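Local coordinates for agmatinase (Burkholderia thailandensis, PDB 4DZ4), which probably hydrolyses agmatine to putrescine and urea at a two-manganese centre, as other agmatinases of the arginase family do, at residues B[21-26]-B[91-96]; B[161-166]-B[244-249]; B[200-205]-B[212-217]. One frame throughout, in Å; residues are numbered along the deposited sequence.

Contact 1: residues B[21-26]-B[91-96]. With EDO (1,2-ethanediol), chain T; EDO (1,2-ethanediol), chain Y.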
loop_
_atom_site.group_PDB
_atom_site.type_symbol
_atom_site.label_atom_id
_atom_site.label_comp_id
_atom_site.label_asym_id
_atom_site.label_seq_id
_atom_site.Cartn_x
_atom_site.Cartn_y
_atom_site.Cartn_z
ATOM N N TYR B 21 -11.509 -11.141 35.636
ATOM C CA TYR B 21 -10.332 -12.013 35.599
ATOM C C TYR B 21 -10.426 -13.095 34.543
ATOM O O TYR B 21 -11.528 -13.527 34.197
ATOM C CB TYR B 21 -10.164 -12.697 36.957
ATOM C CG TYR B 21 -9.816 -11.705 38.031
ATOM C CD1 TYR B 21 -8.539 -11.159 38.103
ATOM C CD2 TYR B 21 -10.761 -11.300 38.969
ATOM C CE1 TYR B 21 -8.210 -10.230 39.077
ATOM C CE2 TYR B 21 -10.431 -10.391 39.950
ATOM C CZ TYR B 21 -9.156 -9.845 39.992
ATOM O OH TYR B 21 -8.831 -8.944 40.983
ATOM N N GLY B 22 -9.265 -13.503 34.026
ATOM C CA GLY B 22 -9.149 -14.702 33.193
ATOM C C GLY B 22 -9.133 -14.435 31.708
ATOM O O GLY B 22 -9.681 -13.445 31.252
ATOM N N SER B 23 -8.486 -15.328 30.957
ATOM C CA SER B 23 -8.506 -15.285 29.496
ATOM C C SER B 23 -9.449 -16.345 28.962
ATOM O O SER B 23 -9.844 -17.269 29.687
ATOM C CB SER B 23 -7.119 -15.550 28.940
ATOM O OG SER B 23 -6.213 -14.571 29.408
ATOM N N SER B 24 -9.821 -16.216 27.698
ATOM C CA SER B 24 -10.621 -17.260 27.077
ATOM C C SER B 24 -10.175 -17.461 25.652
ATOM O O SER B 24 -9.610 -16.556 25.057
ATOM C CB SER B 24 -12.124 -16.988 27.182
ATOM O OG SER B 24 -12.460 -15.709 26.750
ATOM N N ILE B 25 -10.453 -18.640 25.106
ATOM C CA ILE B 25 -9.980 -19.025 23.782
ATOM C C ILE B 25 -10.524 -18.092 22.685
ATOM O O ILE B 25 -11.707 -17.768 22.677
ATOM C CB ILE B 25 -10.419 -20.474 23.478
ATOM C CG1 ILE B 25 -9.835 -21.455 24.511
ATOM C CG2 ILE B 25 -10.043 -20.868 22.056
ATOM C CD1 ILE B 25 -8.318 -21.486 24.536
ATOM N N GLU B 26 -9.649 -17.660 21.770
ATOM C CA GLU B 26 -10.083 -16.931 20.569
ATOM C C GLU B 26 -9.415 -17.499 19.318
ATOM O O GLU B 26 -8.283 -17.963 19.384
ATOM C CB GLU B 26 -9.684 -15.438 20.661
ATOM C CG GLU B 26 -10.231 -14.742 21.897
ATOM C CD GLU B 26 -11.613 -14.127 21.705
ATOM O OE1 GLU B 26 -12.264 -14.322 20.645
ATOM O OE2 GLU B 26 -12.065 -13.439 22.649
ATOM N N ASP B 91 -0.015 -15.613 32.829
ATOM C CA ASP B 91 -1.155 -14.922 32.240
ATOM C C ASP B 91 -1.487 -13.801 33.216
ATOM O O ASP B 91 -1.927 -14.075 34.334
ATOM C CB ASP B 91 -2.355 -15.856 32.065
ATOM C CG ASP B 91 -3.582 -15.127 31.514
ATOM O OD1 ASP B 91 -3.605 -13.882 31.516
ATOM O OD2 ASP B 91 -4.497 -15.812 31.037
ATOM N N PRO B 92 -1.264 -12.538 32.818
ATOM C CA PRO B 92 -1.439 -11.515 33.834
ATOM C C PRO B 92 -2.883 -11.387 34.300
ATOM O O PRO B 92 -3.111 -10.875 35.392
ATOM C CB PRO B 92 -0.973 -10.226 33.132
ATOM C CG PRO B 92 -1.135 -10.500 31.676
ATOM C CD PRO B 92 -0.884 -11.971 31.503
ATOM N N PHE B 93 -3.843 -11.864 33.499
ATOM C CA PHE B 93 -5.254 -11.578 33.786
ATOM C C PHE B 93 -5.825 -12.550 34.792
ATOM O O PHE B 93 -6.949 -12.383 35.242
ATOM C CB PHE B 93 -6.073 -11.498 32.491
ATOM C CG PHE B 93 -5.447 -10.591 31.482
ATOM C CD1 PHE B 93 -5.172 -9.264 31.818
ATOM C CD2 PHE B 93 -5.086 -11.058 30.227
ATOM C CE1 PHE B 93 -4.559 -8.409 30.910
ATOM C CE2 PHE B 93 -4.496 -10.194 29.296
ATOM C CZ PHE B 93 -4.210 -8.889 29.650
ATOM N N ASP B 94 -5.017 -13.530 35.188
ATOM C CA ASP B 94 -5.425 -14.434 36.269
ATOM C C ASP B 94 -5.476 -13.723 37.606
ATOM O O ASP B 94 -6.250 -14.117 38.484
ATOM C CB ASP B 94 -4.539 -15.675 36.312
ATOM C CG ASP B 94 -4.900 -16.667 35.233
ATOM O OD1 ASP B 94 -6.060 -16.630 34.745
ATOM O OD2 ASP B 94 -4.027 -17.472 34.850
ATOM N N ASP B 95 -4.662 -12.681 37.786
ATOM C CA ASP B 95 -4.717 -11.950 39.041
ATOM C C ASP B 95 -4.584 -10.445 38.944
ATOM O O ASP B 95 -4.510 -9.780 39.971
ATOM C CB ASP B 95 -3.763 -12.544 40.093
ATOM C CG ASP B 95 -2.354 -12.676 39.596
ATOM O OD1 ASP B 95 -1.923 -11.867 38.746
ATOM O OD2 ASP B 95 -1.663 -13.605 40.066
ATOM N N LEU B 96 -4.585 -9.917 37.713
ATOM C CA LEU B 96 -4.698 -8.484 37.482
ATOM C C LEU B 96 -5.970 -8.239 36.675
ATOM O O LEU B 96 -6.128 -8.777 35.573
ATOM C CB LEU B 96 -3.498 -7.934 36.677
ATOM C CG LEU B 96 -3.414 -6.408 36.475
ATOM C CD1 LEU B 96 -2.975 -5.663 37.724
ATOM C CD2 LEU B 96 -2.465 -6.058 35.317
HETATM C C1 EDO T . -2.453 -16.902 27.572
HETATM O O1 EDO T . -2.064 -15.907 28.535
HETATM C C2 EDO T . -3.961 -16.943 27.422
HETATM O O2 EDO T . -4.456 -17.512 28.645
HETATM C C1 EDO Y . -6.227 -14.998 21.582
HETATM O O1 EDO Y . -6.955 -15.461 22.725
HETATM C C2 EDO Y . -5.657 -16.118 20.722
HETATM O O2 EDO Y . -6.254 -16.137 19.444
HETATM O O HOH W 1 -6.641 -17.143 32.301
#
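The hydroxyl of S23 reaches across to the carboxylate of D91, OG giving a hydrogen bond at 2.7 Å through the syn lone pair of OD2. The S23 side chain gets there with OG anti to its carbonyl carbon (chi1 -60°), while D91, with CG anti to its backbone N (chi1 177°), points its carboxylate at the 21-26 loop. The two oxygens of D91 divide the work. OD1 takes the backbone N of F93 at 2.8 Å from above the carboxylate plane, closing an Asx turn, and this bond limits the carboxylate's rotation; OD2 holds S23 OG, a water and a 1,2-ethanediol probably left from crystallisation. That water accepts from S23 N and donates to D91 OD2 and D94 OD1, tying both segments together through a single molecule. Next to it, G22 N bonds to F93 O at 2.8 Å. The Y21 ring turns an edge to the same carbonyl, CD1 lying 3.5 Å from F93 O, and carries CE1 on to the backbone of D95, 3.6 Å from its C atom. F93 enters with its ring edge near S23 OG, while P92 CG covers one ring face from 3.9 Å; R38 makes a cation-pi contact with this ring, and D95 pairs with R317 of helix 300-323. The arrangement is loop-to-loop packing with an Asx turn at D91, joining the N-terminal segment to the loop before strand 98-103, away from the manganese site.

Contact 2: residues B[161-166]-B[244-249]. With MN (manganese (II) ion), chain Q; MN (manganese (II) ion), chain P.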
loop_
_atom_site.group_PDB
_atom_site.type_symbol
_atom_site.label_atom_id
_atom_site.label_comp_id
_atom_site.label_asym_id
_atom_site.label_seq_id
_atom_site.Cartn_x
_atom_site.Cartn_y
_atom_site.Cartn_z
ATOM N N HIS B 161 9.512 9.652 29.634
ATOM C CA HIS B 161 8.968 10.075 28.326
ATOM C C HIS B 161 9.806 9.519 27.198
ATOM O O HIS B 161 10.979 9.865 27.082
ATOM C CB HIS B 161 8.942 11.598 28.363
ATOM C CG HIS B 161 8.570 12.278 27.063
ATOM N ND1 HIS B 161 8.882 13.583 26.837
ATOM C CD2 HIS B 161 7.870 11.845 25.951
ATOM C CE1 HIS B 161 8.425 13.954 25.627
ATOM N NE2 HIS B 161 7.808 12.904 25.079
ATOM N N PHE B 162 9.236 8.591 26.427
ATOM C CA PHE B 162 9.943 7.993 25.290
ATOM C C PHE B 162 9.461 8.725 24.032
ATOM O O PHE B 162 8.249 8.767 23.782
ATOM C CB PHE B 162 9.605 6.507 25.169
ATOM C CG PHE B 162 10.165 5.653 26.265
ATOM C CD1 PHE B 162 11.339 4.914 26.071
ATOM C CD2 PHE B 162 9.499 5.550 27.489
ATOM C CE1 PHE B 162 11.875 4.111 27.082
ATOM C CE2 PHE B 162 10.008 4.720 28.502
ATOM C CZ PHE B 162 11.187 4.003 28.300
ATOM N N ASP B 163 10.373 9.285 23.230
ATOM C CA ASP B 163 9.949 10.167 22.134
ATOM C C ASP B 163 11.156 10.583 21.340
ATOM O O ASP B 163 12.237 10.769 21.913
ATOM C CB ASP B 163 9.307 11.439 22.727
ATOM C CG ASP B 163 8.265 12.087 21.822
ATOM O OD1 ASP B 163 8.502 12.247 20.607
ATOM O OD2 ASP B 163 7.232 12.527 22.373
ATOM N N ALA B 164 10.968 10.786 20.044
ATOM C CA ALA B 164 11.970 11.522 19.261
ATOM C C ALA B 164 11.980 13.019 19.611
ATOM O O ALA B 164 12.952 13.714 19.292
ATOM C CB ALA B 164 11.696 11.354 17.758
ATOM N N HIS B 165 10.891 13.502 20.234
ATOM C CA HIS B 165 10.621 14.934 20.471
ATOM C C HIS B 165 10.425 15.237 21.958
ATOM O O HIS B 165 9.734 14.530 22.665
ATOM C CB HIS B 165 9.338 15.372 19.752
ATOM C CG HIS B 165 9.312 15.013 18.291
ATOM N ND1 HIS B 165 8.760 13.859 17.830
ATOM C CD2 HIS B 165 9.790 15.696 17.184
ATOM C CE1 HIS B 165 8.903 13.814 16.480
ATOM N NE2 HIS B 165 9.516 14.944 16.093
ATOM N N CYS B 166 10.992 16.346 22.399
ATOM C CA CYS B 166 10.883 16.750 23.809
ATOM C C CYS B 166 9.507 17.294 24.172
ATOM O O CYS B 166 9.092 17.242 25.350
ATOM C CB CYS B 166 11.952 17.788 24.132
ATOM S SG CYS B 166 11.794 19.325 23.197
ATOM N N THR B 244 5.049 7.944 29.489
ATOM C CA THR B 244 4.356 8.313 28.252
ATOM C C THR B 244 5.225 7.855 27.094
ATOM O O THR B 244 6.392 8.236 27.000
ATOM C CB THR B 244 3.988 9.824 28.211
ATOM O OG1 THR B 244 3.361 10.141 26.961
ATOM C CG2 THR B 244 5.222 10.740 28.411
ATOM N N PHE B 245 4.675 6.986 26.266
ATOM C CA PHE B 245 5.444 6.399 25.171
ATOM C C PHE B 245 4.910 6.866 23.826
ATOM O O PHE B 245 3.848 6.408 23.388
ATOM C CB PHE B 245 5.427 4.867 25.246
ATOM C CG PHE B 245 6.537 4.220 24.463
ATOM C CD1 PHE B 245 6.518 4.248 23.072
ATOM C CD2 PHE B 245 7.624 3.603 25.125
ATOM C CE1 PHE B 245 7.553 3.687 22.316
ATOM C CE2 PHE B 245 8.642 3.006 24.383
ATOM C CZ PHE B 245 8.613 3.048 22.974
ATOM N N ASP B 246 5.651 7.755 23.175
ATOM C CA ASP B 246 5.319 8.203 21.813
ATOM C C ASP B 246 5.987 7.184 20.885
ATOM O O ASP B 246 7.187 7.021 20.934
ATOM C CB ASP B 246 5.829 9.643 21.624
ATOM C CG ASP B 246 5.589 10.218 20.183
ATOM O OD1 ASP B 246 5.325 9.443 19.245
ATOM O OD2 ASP B 246 5.702 11.458 20.017
ATOM N N ILE B 247 5.193 6.458 20.095
ATOM C CA ILE B 247 5.713 5.413 19.211
ATOM C C ILE B 247 6.821 5.912 18.260
ATOM O O ILE B 247 7.671 5.119 17.831
ATOM C CB ILE B 247 4.562 4.697 18.463
ATOM C CG1 ILE B 247 4.955 3.226 18.107
ATOM C CG2 ILE B 247 4.087 5.533 17.248
ATOM C CD1 ILE B 247 5.291 2.314 19.277
ATOM N N ASP B 248 6.861 7.219 17.992
ATOM C CA ASP B 248 7.942 7.775 17.148
ATOM C C ASP B 248 9.311 7.807 17.838
ATOM O O ASP B 248 10.313 8.181 17.228
ATOM C CB ASP B 248 7.549 9.126 16.504
ATOM C CG ASP B 248 7.633 10.344 17.464
ATOM O OD1 ASP B 248 6.947 11.344 17.126
ATOM O OD2 ASP B 248 8.320 10.328 18.514
ATOM N N CYS B 249 9.348 7.388 19.110
ATOM C CA CYS B 249 10.639 7.043 19.761
ATOM C C CYS B 249 11.365 5.973 18.877
ATOM O O CYS B 249 12.578 6.037 18.661
ATOM C CB CYS B 249 10.362 6.451 21.148
ATOM S SG CYS B 249 11.889 6.013 22.009
HETATM MN MN MN Q . 7.233 12.531 18.936
HETATM MN MN MN P . 5.535 13.582 21.468
HETATM O O HOH W 2 6.309 14.182 19.785
#
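F162 lays its CB over one face of the F245 ring, 3.8 Å from the centroid, a CH-pi contact between neighbouring parallel strands of the arginase-type alpha/beta fold. The two rings are nearly parallel, planes 21° apart, but displaced along their planes, leaving little of one ring over the other; F162 CG meets F245 CD2 at the margin. Helix 268-276 packs on both phenylalanines. Backbone bonds F162 N to T244 O and D246 N to F162 O zip the strands together, and on the sheet face away from the phenylalanines H161 and T244 lie side by side, T244 CG2 against the imidazole.

Where the strands end, their carboxylates converge on the two manganese ions. D163 bridges them, OD1 binding one at 2.1 Å and OD2 the other, while D246 OD2 bonds to both, more distantly to the second ion (2.6 Å); the carboxylate planes of D163 and D246 are turned 73° apart. D248 grips the first ion with both oxygens, and H165 completes its protein ligands through ND1 at 2.3 Å, the D248 carboxylate group lying at the edge of its ring. A water sits between the ions, as does the metal-bridging solvent of arginases; H139 and D167 serve the second ion.

Hydrogen bonds from H161 and from backbone N-H groups hold these ligands in place. H161 NE2 donates to D163 OD2 on its anti side, somewhat tilted out of the carboxylate plane, whereas H165 N meets D163 OD1 from above that plane, an Asx turn; D246 OD1 makes another with D248 N. With CG lodged between backbone N and carbonyl carbon (chi1 78°), D248 turns back toward 161-166, and its OD2 accepts A164 N at 3.1 Å, met nearly along the C-O direction.

Contact 3: residues B[200-205]-B[212-217]. With EDO (1,2-ethanediol), chain R.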
loop_
_atom_site.group_PDB
_atom_site.type_symbol
_atom_site.label_atom_id
_atom_site.label_comp_id
_atom_site.label_asym_id
_atom_site.label_seq_id
_atom_site.Cartn_x
_atom_site.Cartn_y
_atom_site.Cartn_z
ATOM N N VAL B 200 13.719 9.935 26.667
ATOM C CA VAL B 200 14.519 8.818 26.138
ATOM C C VAL B 200 14.259 8.649 24.631
ATOM O O VAL B 200 13.105 8.513 24.202
ATOM C CB VAL B 200 14.152 7.492 26.835
ATOM C CG1 VAL B 200 15.054 6.366 26.319
ATOM C CG2 VAL B 200 14.307 7.606 28.362
ATOM N N GLY B 201 15.332 8.647 23.840
ATOM C CA GLY B 201 15.240 8.485 22.385
ATOM C C GLY B 201 15.198 9.816 21.627
ATOM O O GLY B 201 15.075 9.843 20.391
ATOM N N ILE B 202 15.314 10.915 22.371
ATOM C CA ILE B 202 15.308 12.280 21.805
ATOM C C ILE B 202 16.287 12.428 20.647
ATOM O O ILE B 202 17.424 11.976 20.710
ATOM C CB ILE B 202 15.590 13.361 22.877
ATOM C CG1 ILE B 202 14.511 13.327 23.985
ATOM C CG2 ILE B 202 15.710 14.750 22.207
ATOM C CD1 ILE B 202 13.094 13.723 23.512
ATOM N N ARG B 203 15.835 13.065 19.577
ATOM C CA ARG B 203 16.716 13.318 18.439
ATOM C C ARG B 203 16.211 14.518 17.642
ATOM O O ARG B 203 16.392 14.595 16.407
ATOM C CB ARG B 203 16.877 12.064 17.574
ATOM C CG ARG B 203 15.589 11.384 17.154
ATOM C CD ARG B 203 15.918 10.034 16.517
ATOM N NE ARG B 203 14.742 9.333 15.957
ATOM C CZ ARG B 203 13.840 8.620 16.639
ATOM N NH1 ARG B 203 12.869 7.993 15.966
ATOM N NH2 ARG B 203 13.895 8.492 17.969
ATOM N N THR B 204 15.660 15.502 18.373
ATOM C CA THR B 204 15.308 16.792 17.791
ATOM C C THR B 204 15.696 17.881 18.774
ATOM O O THR B 204 15.850 17.610 19.981
ATOM C CB THR B 204 13.808 16.926 17.452
ATOM O OG1 THR B 204 13.000 16.491 18.553
ATOM C CG2 THR B 204 13.471 16.094 16.191
ATOM N N TRP B 205 15.873 19.084 18.246
ATOM C CA TRP B 205 16.533 20.156 18.990
ATOM C C TRP B 205 15.589 21.122 19.653
ATOM O O TRP B 205 14.653 21.610 19.021
ATOM C CB TRP B 205 17.463 20.962 18.071
ATOM C CG TRP B 205 18.213 22.010 18.855
ATOM C CD1 TRP B 205 17.916 23.360 18.967
ATOM C CD2 TRP B 205 19.344 21.789 19.734
ATOM N NE1 TRP B 205 18.809 23.991 19.797
ATOM C CE2 TRP B 205 19.685 23.103 20.301
ATOM C CE3 TRP B 205 20.115 20.672 20.073
ATOM C CZ2 TRP B 205 20.745 23.276 21.185
ATOM C CZ3 TRP B 205 21.186 20.865 20.969
ATOM C CH2 TRP B 205 21.495 22.134 21.497
ATOM N N ILE B 212 15.053 19.080 32.071
ATOM C CA ILE B 212 14.671 17.658 32.051
ATOM C C ILE B 212 15.899 16.837 31.605
ATOM O O ILE B 212 16.615 17.258 30.696
ATOM C CB ILE B 212 13.462 17.378 31.116
ATOM C CG1 ILE B 212 12.243 18.236 31.535
ATOM C CG2 ILE B 212 13.084 15.895 31.166
ATOM C CD1 ILE B 212 11.034 18.159 30.614
ATOM N N ASN B 213 16.151 15.701 32.259
ATOM C CA ASN B 213 17.251 14.808 31.845
ATOM C C ASN B 213 16.954 14.204 30.477
ATOM O O ASN B 213 15.858 13.695 30.258
ATOM C CB ASN B 213 17.439 13.706 32.858
ATOM C CG ASN B 213 17.737 14.257 34.228
ATOM O OD1 ASN B 213 18.833 14.749 34.470
ATOM N ND2 ASN B 213 16.757 14.212 35.123
ATOM N N VAL B 214 17.929 14.267 29.558
ATOM C CA VAL B 214 17.714 13.773 28.177
ATOM C C VAL B 214 18.731 12.671 27.890
ATOM O O VAL B 214 19.944 12.880 28.063
ATOM C CB VAL B 214 17.870 14.907 27.131
ATOM C CG1 VAL B 214 17.833 14.373 25.696
ATOM C CG2 VAL B 214 16.767 15.964 27.315
ATOM N N LEU B 215 18.229 11.508 27.481
ATOM C CA LEU B 215 19.059 10.400 27.027
ATOM C C LEU B 215 18.714 10.282 25.537
ATOM O O LEU B 215 17.698 9.685 25.181
ATOM C CB LEU B 215 18.751 9.112 27.797
ATOM C CG LEU B 215 18.812 9.177 29.332
ATOM C CD1 LEU B 215 18.459 7.836 29.982
ATOM C CD2 LEU B 215 20.217 9.644 29.762
ATOM N N ASP B 216 19.533 10.902 24.684
ATOM C CA ASP B 216 19.143 10.980 23.281
ATOM C C ASP B 216 19.285 9.628 22.576
ATOM O O ASP B 216 19.841 8.673 23.145
ATOM C CB ASP B 216 19.801 12.181 22.549
ATOM C CG ASP B 216 21.306 12.049 22.338
ATOM O OD1 ASP B 216 21.926 10.983 22.586
ATOM O OD2 ASP B 216 21.892 13.077 21.903
ATOM N N ALA B 217 18.703 9.510 21.378
ATOM C CA ALA B 217 18.815 8.261 20.636
ATOM C C ALA B 217 20.275 7.768 20.543
ATOM O O ALA B 217 20.546 6.595 20.797
ATOM C CB ALA B 217 18.193 8.399 19.243
HETATM C C1 EDO R . 14.829 25.885 18.725
HETATM O O1 EDO R . 14.257 25.421 19.983
HETATM C C2 EDO R . 14.209 25.238 17.477
HETATM O O2 EDO R . 14.858 23.996 17.117
#
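I202 and V214 meet with their side chains at about a right angle, I202 CB lying 3.7 Å from V214 CG1, where strand 198-202 runs beside 213-216, the outermost strand at this end of the parallel sheet of the arginase alpha/beta fold. V214 turns CG1 anti to its backbone N (chi1 172°), and this methyl alone reaches the isoleucine. Farther back, V200 and L215 share a sheet face, also packed by helix 225-236, and meet loosely, CG2 to CD1. The strands are tied by G201 N to L215 O at 2.9 Å; at G201 the chain turns a corner, its backbone angles suiting glycine.

Beyond the corner, I202 O accepts A217 N at 2.9 Å. D216 brings CB close to the same oxygen but points its carboxylate away: as N-cap of helix 217-223, OD1 takes W219 N, while OD2 meets Y86 OH of a neighbouring subunit.

R203 leans its CD on A217 CB at 3.9 Å. Its CG stands between backbone N and carbonyl carbon (chi1 51°), and the chain, extended from there to NE, carries the guanidinium past A217 to G201 O. Its other partners include V262 O through NH1 and C249 O through NH2. NH2 also donates to G201 O at 3.0 Å, with that oxygen lying close to the guanidinium plane.

Contacts 2 and 3 are neighbours in one parallel sheet, their centres about 9 Å apart, whereas contact 1 lies on the opposite side of the chain's centre, about 30 Å from contact 2 and 37 Å from contact 3, centre to centre. Along the chain contact 1 closes first; contact 3 is then nested in the loop that contact 2 closes. Strands 240-246, 158-162, 198-202 and 213-216 follow one another across the sheet, and V200 N probably bonds to H161 O at 2.8 Å. Contact 3 flanks the manganese-binding loops of contact 2, R203 NH2 bonding to C249 O, while contact 1 joins peripheral loops beside helix 300-323, which also packs on F245 of contact 2.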